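PDB 2D69: ribulose bisphosphate carboxylase from Pyrococcus horikoshii, which catalyses, as a form III Rubisco, the addition of carbon dioxide and water to ribulose 1,5-bisphosphate, probably within an archaeal AMP degradation pathway. Local coordinates for residues Tyr30-Asn35 and Glu80-Lys85; Leu118-Phe123 and Met295-Lys300. All blocks are in the same frame, centred on the assembly; numbering follows the deposited sequence.

Contact 1: residues Tyr30-Asn35 and Glu80-Lys85; sequences YYFEPN and EGYIAK
In the mixed beta sheet of the Rubisco N-terminal domain, strands 26-34 and 81-88 run antiparallel, and Tyr30 pairs with Ala84, and Phe32 with Tyr82, as hydrogen-bonded pairs. Tyr30 N reaches Ala84 O at 2.8 Å almost straight (174°), whereas the last rung, Tyr82 N to Phe32 O, is weak at 3.0 Å. Between these pairs Tyr31 faces Ile83 in a non-hydrogen-bonded pair.

On the face carrying Phe32, Tyr82 and Ala84, apolar groups build the layer that helix 39-49 covers. CB of Tyr82 sits over one face of the Phe32 ring, 3.9 Å from its centroid, a CH-pi contact, while the Ala84 methyl meets the edge of that ring. Phe32 CG lies between its backbone N and carbonyl carbon (chi1 71°), which swings the ring across toward strand 81-88. The rings of Phe32 and Tyr82 are near parallel, 24° between their planes, but slid apart so that they barely overlap, and Pro34 CD packs against Tyr82 CE2 at 3.8 Å.

On the other face the Tyr31 ring extends along Gly81, whose lack of a side chain lets Tyr31 CE2 come to 3.7 Å from Gly81 CA. The phenol hydroxyl accepts a hydrogen bond from a water that in turn accepts from the backbone N-H of Glu80, and donates in the ring plane to the anti lone pair of Glu33 OE2, with OH and OE2 2.5 Å apart.

Contact 2: residues Leu118-Phe123 and Met295-Lys300; sequences LRLLDF and MLALAK. With SO4 (sulfate ion), chain G.
Lys300, Phe123 and Ala297 bury the most surface where strand 115-124 of the N-terminal domain meets the first turns of helix 295-305 in the catalytic domain. The aliphatic part of Lys300 runs over one face of the Phe123 ring: its CG lies 3.6 Å from Phe123 CZ, and CD stands 4.0 Å from the ring centroid in a CH-pi contact. A long flexible lysine suits this place because its methylenes can cover an aromatic ring while its ammonium continues to polar partners. The chain bends about CG-CD (chi3 -88°), while still over the ring, and brings NZ to Phe123 O at 2.8 Å, nearly in line with the carbonyl bond.

The same NZ makes a salt bridge with Asp122 OD1, also 2.8 Å, met on the syn side but 29° out of the carboxylate plane. A water accepts from Lys300 NZ and donates to Asp122 OD2, so the ammonium is gripped by three acceptors. Asp122 OD1 additionally takes a weak bond from Phe123 N, which may help hold the carboxylate's rotation, together with the salt bridge and the water on OD2; the nearby positive charge would probably stabilise its anionic form.

Ala297 fills the close approach of strand and helix, its CA 5.0 Å from that of Asp122. Ala297 CB, a small methyl, fits against Leu120 CD1 at 4.1 Å, and the Ala297 carbonyl oxygen lies in the plane of the Phe123 ring, 3.5 Å from CE2 at the edge. Leu296 CD2 packs beside the Asp122 carboxylate.

Leu121 and Asp122 form a classic beta bulge opposite Glu29 of strand 26-34. Beyond the interface, helix 323-334 places Phe332 against both Leu296 and Lys300, while strand 292-293 joins the sheet beside strand 115-124.

Overall arrangement
From the N terminus, strand 26-34 leads through helix 39-49 and strand 71-78 to strand 81-88, where contact 1 closes a loop wholly within the N-terminal domain. The chain then passes helix 98-105 to strand 115-124, which joins the opposite edge of strand 26-34. Contact 2 opens there and closes much later, at helix 295-305, after the chain has traversed much of the catalytic barrel. The two loops are therefore in series, neither nested nor crossed. The contact centres lie about 14 Å apart, and both contacts reach the same sheet through neighbouring strands 26-34 and 115-124: Tyr31 N probably donates a hydrogen bond to Arg119 O at 3.0 Å. Contact 1 holds strands together, whereas contact 2 ties that sheet to the catalytic domain.

Contact 1: residues Tyr30-Asn35 and Glu80-Lys85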
ATOM      1  N   TYR A  30     -17.306  -7.898 -45.936  1.00 15.08           N
ATOM      2  CA  TYR A  30     -16.639  -6.791 -46.580  1.00 14.72           C
ATOM      3  C   TYR A  30     -17.277  -6.443 -47.932  1.00 15.32           C
ATOM      4  O   TYR A  30     -17.666  -7.322 -48.724  1.00 14.96           O
ATOM      5  CB  TYR A  30     -15.165  -7.128 -46.833  1.00 15.11           C
ATOM      6  CG  TYR A  30     -14.278  -7.385 -45.619  1.00 16.42           C
ATOM      7  CD1 TYR A  30     -13.654  -6.320 -44.942  1.00 16.27           C
ATOM      8  CD2 TYR A  30     -14.032  -8.686 -45.160  1.00 17.58           C
ATOM      9  CE1 TYR A  30     -12.844  -6.533 -43.822  1.00 17.45           C
ATOM     10  CE2 TYR A  30     -13.207  -8.926 -44.036  1.00 15.89           C
ATOM     11  CZ  TYR A  30     -12.603  -7.847 -43.387  1.00 18.68           C
ATOM     12  OH  TYR A  30     -11.762  -8.055 -42.307  1.00 17.14           O
ATOM     13  N   TYR A  31     -17.347  -5.153 -48.227  1.00 15.25           N
ATOM     14  CA  TYR A  31     -17.523  -4.682 -49.609  1.00 14.43           C
ATOM     15  C   TYR A  31     -16.150  -4.334 -50.190  1.00 14.73           C
ATOM     16  O   TYR A  31     -15.330  -3.723 -49.520  1.00 14.28           O
ATOM     17  CB  TYR A  31     -18.394  -3.411 -49.627  1.00 15.06           C
ATOM     18  CG  TYR A  31     -18.405  -2.707 -50.981  1.00 14.33           C
ATOM     19  CD1 TYR A  31     -17.558  -1.645 -51.239  1.00 16.63           C
ATOM     20  CD2 TYR A  31     -19.215  -3.153 -51.993  1.00 15.78           C
ATOM     21  CE1 TYR A  31     -17.540  -1.008 -52.521  1.00 17.68           C
ATOM     22  CE2 TYR A  31     -19.232  -2.529 -53.265  1.00 16.96           C
ATOM     23  CZ  TYR A  31     -18.382  -1.456 -53.521  1.00 16.44           C
ATOM     24  OH  TYR A  31     -18.365  -0.841 -54.765  1.00 13.68           O
ATOM     25  N   PHE A  32     -15.894  -4.625 -51.459  1.00 15.06           N
ATOM     26  CA  PHE A  32     -14.624  -4.181 -52.021  1.00 15.56           C
ATOM     27  C   PHE A  32     -14.707  -3.993 -53.521  1.00 15.57           C
ATOM     28  O   PHE A  32     -15.660  -4.414 -54.132  1.00 16.15           O
ATOM     29  CB  PHE A  32     -13.472  -5.169 -51.652  1.00 15.98           C
ATOM     30  CG  PHE A  32     -13.561  -6.493 -52.363  1.00 14.19           C
ATOM     31  CD1 PHE A  32     -14.270  -7.530 -51.797  1.00 15.36           C
ATOM     32  CD2 PHE A  32     -12.952  -6.691 -53.597  1.00 18.32           C
ATOM     33  CE1 PHE A  32     -14.378  -8.756 -52.468  1.00 19.49           C
ATOM     34  CE2 PHE A  32     -13.066  -7.905 -54.258  1.00 18.19           C
ATOM     35  CZ  PHE A  32     -13.780  -8.938 -53.679  1.00 17.09           C
ATOM     36  N   GLU A  33     -13.704  -3.321 -54.082  1.00 16.09           N
ATOM     37  CA  GLU A  33     -13.533  -3.176 -55.522  1.00 17.02           C
ATOM     38  C   GLU A  33     -12.065  -3.561 -55.822  1.00 17.99           C
ATOM     39  O   GLU A  33     -11.165  -2.980 -55.214  1.00 19.37           O
ATOM     40  CB  GLU A  33     -13.814  -1.717 -55.948  1.00 16.67           C
ATOM     41  CG  GLU A  33     -15.187  -1.197 -55.472  1.00 17.90           C
ATOM     42  CD  GLU A  33     -15.398   0.300 -55.667  1.00 20.07           C
ATOM     43  OE1 GLU A  33     -14.451   0.986 -56.145  1.00 19.47           O
ATOM     44  OE2 GLU A  33     -16.513   0.794 -55.309  1.00 18.41           O
ATOM     45  N   PRO A  34     -11.803  -4.551 -56.679  1.00 17.45           N
ATOM     46  CA  PRO A  34     -10.416  -4.941 -56.976  1.00 18.28           C
ATOM     47  C   PRO A  34      -9.717  -3.910 -57.836  1.00 18.28           C
ATOM     48  O   PRO A  34     -10.370  -3.168 -58.552  1.00 18.78           O
ATOM     49  CB  PRO A  34     -10.562  -6.238 -57.774  1.00 17.56           C
ATOM     50  CG  PRO A  34     -11.887  -6.142 -58.400  1.00 17.74           C
ATOM     51  CD  PRO A  34     -12.760  -5.377 -57.421  1.00 17.65           C
ATOM     52  N   ASN A  35      -8.401  -3.845 -57.735  1.00 19.05           N
ATOM     53  CA  ASN A  35      -7.621  -2.961 -58.572  1.00 20.36           C
ATOM     54  C   ASN A  35      -6.534  -3.754 -59.259  1.00 19.93           C
ATOM     55  O   ASN A  35      -5.506  -4.012 -58.681  1.00 20.51           O
ATOM     56  CB  ASN A  35      -7.013  -1.805 -57.764  1.00 20.11           C
ATOM     57  CG  ASN A  35      -6.073  -0.956 -58.603  1.00 22.47           C
ATOM     58  OD1 ASN A  35      -4.948  -0.687 -58.215  1.00 26.34           O
ATOM     59  ND2 ASN A  35      -6.521  -0.583 -59.789  1.00 21.64           N
ATOM     60  N   GLU A  80     -21.086  -1.509 -57.877  1.00 21.17           N
ATOM     61  CA  GLU A  80     -19.831  -1.416 -58.665  1.00 21.25           C
ATOM     62  C   GLU A  80     -18.694  -2.280 -58.076  1.00 19.88           C
ATOM     63  O   GLU A  80     -17.558  -2.267 -58.579  1.00 20.24           O
ATOM     64  CB  GLU A  80     -19.384   0.047 -58.809  1.00 22.00           C
ATOM     65  CG  GLU A  80     -19.782   0.659 -60.163  1.00 25.74           C
ATOM     66  CD  GLU A  80     -19.616   2.177 -60.214  1.00 29.36           C
ATOM     67  OE1 GLU A  80     -19.383   2.804 -59.140  1.00 29.13           O
ATOM     68  OE2 GLU A  80     -19.721   2.732 -61.338  1.00 31.25           O
ATOM     69  N   GLY A  81     -18.996  -3.031 -57.021  1.00 18.25           N
ATOM     70  CA  GLY A  81     -18.048  -3.974 -56.485  1.00 16.85           C
ATOM     71  C   GLY A  81     -18.576  -5.367 -56.189  1.00 16.42           C
ATOM     72  O   GLY A  81     -19.281  -6.012 -57.010  1.00 14.24           O
ATOM     73  N   TYR A  82     -18.181  -5.829 -55.002  1.00 14.57           N
ATOM     74  CA  TYR A  82     -18.350  -7.199 -54.549  1.00 14.64           C
ATOM     75  C   TYR A  82     -18.538  -7.217 -53.032  1.00 14.05           C
ATOM     76  O   TYR A  82     -17.979  -6.374 -52.324  1.00 13.63           O
ATOM     77  CB  TYR A  82     -17.102  -8.024 -54.877  1.00 14.61           C
ATOM     78  CG  TYR A  82     -16.883  -8.113 -56.360  1.00 14.16           C
ATOM     79  CD1 TYR A  82     -17.486  -9.113 -57.114  1.00 15.39           C
ATOM     80  CD2 TYR A  82     -16.138  -7.149 -57.011  1.00 15.29           C
ATOM     81  CE1 TYR A  82     -17.308  -9.179 -58.506  1.00 15.07           C
ATOM     82  CE2 TYR A  82     -15.959  -7.180 -58.425  1.00 16.89           C
ATOM     83  CZ  TYR A  82     -16.545  -8.192 -59.157  1.00 17.18           C
ATOM     84  OH  TYR A  82     -16.347  -8.204 -60.526  1.00 18.43           O
ATOM     85  N   ILE A  83     -19.340  -8.147 -52.542  1.00 14.25           N
ATOM     86  CA  ILE A  83     -19.332  -8.449 -51.115  1.00 15.03           C
ATOM     87  C   ILE A  83     -18.651  -9.794 -50.947  1.00 14.92           C
ATOM     88  O   ILE A  83     -18.858 -10.701 -51.784  1.00 16.20           O
ATOM     89  CB  ILE A  83     -20.749  -8.390 -50.540  1.00 15.70           C
ATOM     90  CG1 ILE A  83     -21.162  -6.914 -50.383  1.00 17.25           C
ATOM     91  CG2 ILE A  83     -20.839  -9.096 -49.197  1.00 16.43           C
ATOM     92  CD1 ILE A  83     -22.647  -6.664 -49.906  1.00 19.71           C
ATOM     93  N   ALA A  84     -17.723  -9.873 -49.993  1.00 15.00           N
ATOM     94  CA  ALA A  84     -17.210 -11.144 -49.484  1.00 14.38           C
ATOM     95  C   ALA A  84     -17.598 -11.327 -48.026  1.00 14.96           C
ATOM     96  O   ALA A  84     -17.618 -10.366 -47.276  1.00 14.46           O
ATOM     97  CB  ALA A  84     -15.719 -11.204 -49.612  1.00 15.02           C
ATOM     98  N   LYS A  85     -17.914 -12.563 -47.647  1.00 13.97           N
ATOM     99  CA  LYS A  85     -18.026 -12.930 -46.256  1.00 14.49           C
ATOM    100  C   LYS A  85     -16.895 -13.881 -46.006  1.00 14.28           C
ATOM    101  O   LYS A  85     -16.620 -14.776 -46.812  1.00 14.25           O
ATOM    102  CB  LYS A  85     -19.361 -13.602 -45.959  1.00 14.88           C
ATOM    103  CG  LYS A  85     -20.560 -12.855 -46.471  1.00 15.62           C
ATOM    104  CD  LYS A  85     -21.853 -13.510 -45.980  1.00 19.10           C
ATOM    105  CE  LYS A  85     -23.095 -12.927 -46.668  1.00 22.38           C
ATOM    106  NZ  LYS A  85     -24.313 -13.781 -46.485  1.00 24.59           N
TER
HETATM  107  O   HOH W   1     -20.720   0.242 -55.159  1.00 49.91           O

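Contact 2: residues Leu118-Phe123 and Met295-Lys300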
ATOM      1  N   LEU A 118     -12.289  -0.591 -49.778  1.00 14.13           N
ATOM      2  CA  LEU A 118     -12.541  -1.681 -48.865  1.00 13.13           C
ATOM      3  C   LEU A 118     -13.349  -1.137 -47.690  1.00 14.14           C
ATOM      4  O   LEU A 118     -12.932  -0.176 -47.064  1.00 12.76           O
ATOM      5  CB  LEU A 118     -11.238  -2.338 -48.345  1.00 13.27           C
ATOM      6  CG  LEU A 118     -11.504  -3.448 -47.301  1.00 12.72           C
ATOM      7  CD1 LEU A 118     -12.145  -4.668 -47.906  1.00 11.93           C
ATOM      8  CD2 LEU A 118     -10.266  -3.852 -46.545  1.00 13.27           C
ATOM      9  N   ARG A 119     -14.491  -1.762 -47.423  1.00 13.95           N
ATOM     10  CA  ARG A 119     -15.348  -1.345 -46.325  1.00 15.23           C
ATOM     11  C   ARG A 119     -15.700  -2.537 -45.516  1.00 15.82           C
ATOM     12  O   ARG A 119     -16.185  -3.510 -46.060  1.00 17.68           O
ATOM     13  CB  ARG A 119     -16.615  -0.702 -46.885  1.00 15.37           C
ATOM     14  CG  ARG A 119     -17.308   0.222 -45.900  1.00 18.52           C
ATOM     15  CD  ARG A 119     -18.650   0.797 -46.397  1.00 18.46           C
ATOM     16  NE  ARG A 119     -19.062   1.908 -45.554  1.00 19.73           N
ATOM     17  CZ  ARG A 119     -20.299   2.411 -45.487  1.00 19.45           C
ATOM     18  NH1 ARG A 119     -21.306   1.860 -46.149  1.00 17.74           N
ATOM     19  NH2 ARG A 119     -20.532   3.450 -44.693  1.00 19.28           N
ATOM     20  N   LEU A 120     -15.512  -2.477 -44.196  1.00 16.31           N
ATOM     21  CA  LEU A 120     -15.961  -3.533 -43.346  1.00 15.65           C
ATOM     22  C   LEU A 120     -17.411  -3.242 -43.006  1.00 15.45           C
ATOM     23  O   LEU A 120     -17.694  -2.242 -42.395  1.00 15.14           O
ATOM     24  CB  LEU A 120     -15.061  -3.570 -42.117  1.00 16.90           C
ATOM     25  CG  LEU A 120     -15.301  -4.272 -40.763  1.00 19.59           C
ATOM     26  CD1 LEU A 120     -16.587  -4.982 -40.545  1.00 19.88           C
ATOM     27  CD2 LEU A 120     -14.115  -5.154 -40.442  1.00 21.66           C
ATOM     28  N   LEU A 121     -18.316  -4.125 -43.409  1.00 15.46           N
ATOM     29  CA  LEU A 121     -19.749  -3.901 -43.302  1.00 15.11           C
ATOM     30  C   LEU A 121     -20.356  -4.361 -41.992  1.00 15.34           C
ATOM     31  O   LEU A 121     -21.222  -3.683 -41.440  1.00 16.47           O
ATOM     32  CB  LEU A 121     -20.484  -4.594 -44.437  1.00 14.85           C
ATOM     33  CG  LEU A 121     -20.039  -4.215 -45.815  1.00 15.64           C
ATOM     34  CD1 LEU A 121     -20.862  -5.003 -46.878  1.00 17.84           C
ATOM     35  CD2 LEU A 121     -20.175  -2.685 -46.011  1.00 17.53           C
ATOM     36  N   ASP A 122     -19.923  -5.516 -41.512  1.00 15.70           N
ATOM     37  CA  ASP A 122     -20.462  -6.129 -40.298  1.00 15.71           C
ATOM     38  C   ASP A 122     -19.578  -7.296 -39.903  1.00 15.75           C
ATOM     39  O   ASP A 122     -18.825  -7.821 -40.709  1.00 16.74           O
ATOM     40  CB  ASP A 122     -21.892  -6.661 -40.566  1.00 15.77           C
ATOM     41  CG  ASP A 122     -22.771  -6.747 -39.301  1.00 17.07           C
ATOM     42  OD1 ASP A 122     -22.308  -6.443 -38.187  1.00 16.17           O
ATOM     43  OD2 ASP A 122     -23.978  -7.117 -39.325  1.00 20.30           O
ATOM     44  N   PHE A 123     -19.692  -7.724 -38.656  1.00 15.60           N
ATOM     45  CA  PHE A 123     -19.037  -8.917 -38.192  1.00 15.33           C
ATOM     46  C   PHE A 123     -20.032  -9.648 -37.247  1.00 15.95           C
ATOM     47  O   PHE A 123     -21.004  -9.048 -36.702  1.00 15.75           O
ATOM     48  CB  PHE A 123     -17.667  -8.597 -37.571  1.00 15.23           C
ATOM     49  CG  PHE A 123     -17.758  -7.814 -36.272  1.00 14.77           C
ATOM     50  CD1 PHE A 123     -17.623  -8.448 -35.081  1.00 16.12           C
ATOM     51  CD2 PHE A 123     -17.958  -6.440 -36.285  1.00 14.49           C
ATOM     52  CE1 PHE A 123     -17.681  -7.722 -33.872  1.00 16.26           C
ATOM     53  CE2 PHE A 123     -18.054  -5.708 -35.048  1.00 17.39           C
ATOM     54  CZ  PHE A 123     -17.914  -6.355 -33.886  1.00 16.30           C
ATOM     55  N   MET A 295     -20.935   2.472 -39.551  1.00 15.89           N
ATOM     56  CA  MET A 295     -21.409   2.856 -38.234  1.00 16.40           C
ATOM     57  C   MET A 295     -22.006   1.640 -37.522  1.00 16.40           C
ATOM     58  O   MET A 295     -21.916   1.547 -36.308  1.00 15.05           O
ATOM     59  CB  MET A 295     -22.442   4.017 -38.267  1.00 15.76           C
ATOM     60  CG  MET A 295     -22.879   4.499 -36.860  1.00 17.99           C
ATOM     61  SD  MET A 295     -21.475   5.174 -35.921  1.00 22.59           S
ATOM     62  CE  MET A 295     -21.764   4.534 -34.322  1.00 23.47           C
ATOM     63  N   LEU A 296     -22.588   0.709 -38.285  1.00 17.17           N
ATOM     64  CA  LEU A 296     -23.165  -0.511 -37.715  1.00 17.13           C
ATOM     65  C   LEU A 296     -22.095  -1.370 -36.996  1.00 16.61           C
ATOM     66  O   LEU A 296     -22.325  -1.867 -35.888  1.00 14.29           O
ATOM     67  CB  LEU A 296     -23.846  -1.336 -38.798  1.00 17.64           C
ATOM     68  CG  LEU A 296     -24.295  -2.752 -38.385  1.00 19.45           C
ATOM     69  CD1 LEU A 296     -25.302  -2.620 -37.247  1.00 21.91           C
ATOM     70  CD2 LEU A 296     -24.928  -3.486 -39.565  1.00 22.46           C
ATOM     71  N   ALA A 297     -20.921  -1.499 -37.617  1.00 15.57           N
ATOM     72  CA  ALA A 297     -19.841  -2.311 -37.057  1.00 16.63           C
ATOM     73  C   ALA A 297     -19.244  -1.659 -35.818  1.00 16.58           C
ATOM     74  O   ALA A 297     -18.996  -2.295 -34.807  1.00 16.10           O
ATOM     75  CB  ALA A 297     -18.765  -2.555 -38.100  1.00 15.52           C
ATOM     76  N   LEU A 298     -19.037  -0.355 -35.914  1.00 16.72           N
ATOM     77  CA  LEU A 298     -18.572   0.445 -34.802  1.00 16.92           C
ATOM     78  C   LEU A 298     -19.530   0.298 -33.668  1.00 16.51           C
ATOM     79  O   LEU A 298     -19.123   0.051 -32.553  1.00 16.67           O
ATOM     80  CB  LEU A 298     -18.524   1.891 -35.197  1.00 17.89           C
ATOM     81  CG  LEU A 298     -17.542   2.843 -34.571  1.00 21.75           C
ATOM     82  CD1 LEU A 298     -17.479   4.132 -35.430  1.00 23.84           C
ATOM     83  CD2 LEU A 298     -17.971   3.194 -33.172  1.00 26.15           C
ATOM     84  N   ALA A 299     -20.812   0.422 -33.969  1.00 15.39           N
ATOM     85  CA  ALA A 299     -21.843   0.339 -32.955  1.00 15.49           C
ATOM     86  C   ALA A 299     -21.862  -1.045 -32.286  1.00 15.36           C
ATOM     87  O   ALA A 299     -22.170  -1.163 -31.104  1.00 13.29           O
ATOM     88  CB  ALA A 299     -23.212   0.630 -33.564  1.00 15.33           C
ATOM     89  N   LYS A 300     -21.597  -2.081 -33.069  1.00 14.05           N
ATOM     90  CA  LYS A 300     -21.617  -3.446 -32.567  1.00 15.04           C
ATOM     91  C   LYS A 300     -20.453  -3.651 -31.603  1.00 14.07           C
ATOM     92  O   LYS A 300     -20.604  -4.227 -30.545  1.00 14.35           O
ATOM     93  CB  LYS A 300     -21.549  -4.440 -33.735  1.00 13.79           C
ATOM     94  CG  LYS A 300     -21.464  -5.900 -33.358  1.00 15.42           C
ATOM     95  CD  LYS A 300     -21.753  -6.807 -34.544  1.00 15.43           C
ATOM     96  CE  LYS A 300     -23.238  -7.144 -34.754  1.00 14.16           C
ATOM     97  NZ  LYS A 300     -23.433  -7.888 -36.106  1.00 13.38           N
TER
HETATM   98  S   SO4 G1003     -22.034  -0.348 -50.109  1.00115.33           S
HETATM   99  O1  SO4 G1003     -22.009   0.958 -50.768  1.00115.34           O
HETATM  100  O2  SO4 G1003     -21.305  -1.314 -50.918  1.00115.42           O
HETATM  101  O3  SO4 G1003     -21.399  -0.246 -48.793  1.00113.30           O
HETATM  102  O4  SO4 G1003     -23.423  -0.801 -50.023  1.00115.22           O
HETATM  103  O   HOH W   2     -26.106  -7.160 -37.345  1.00 56.51           O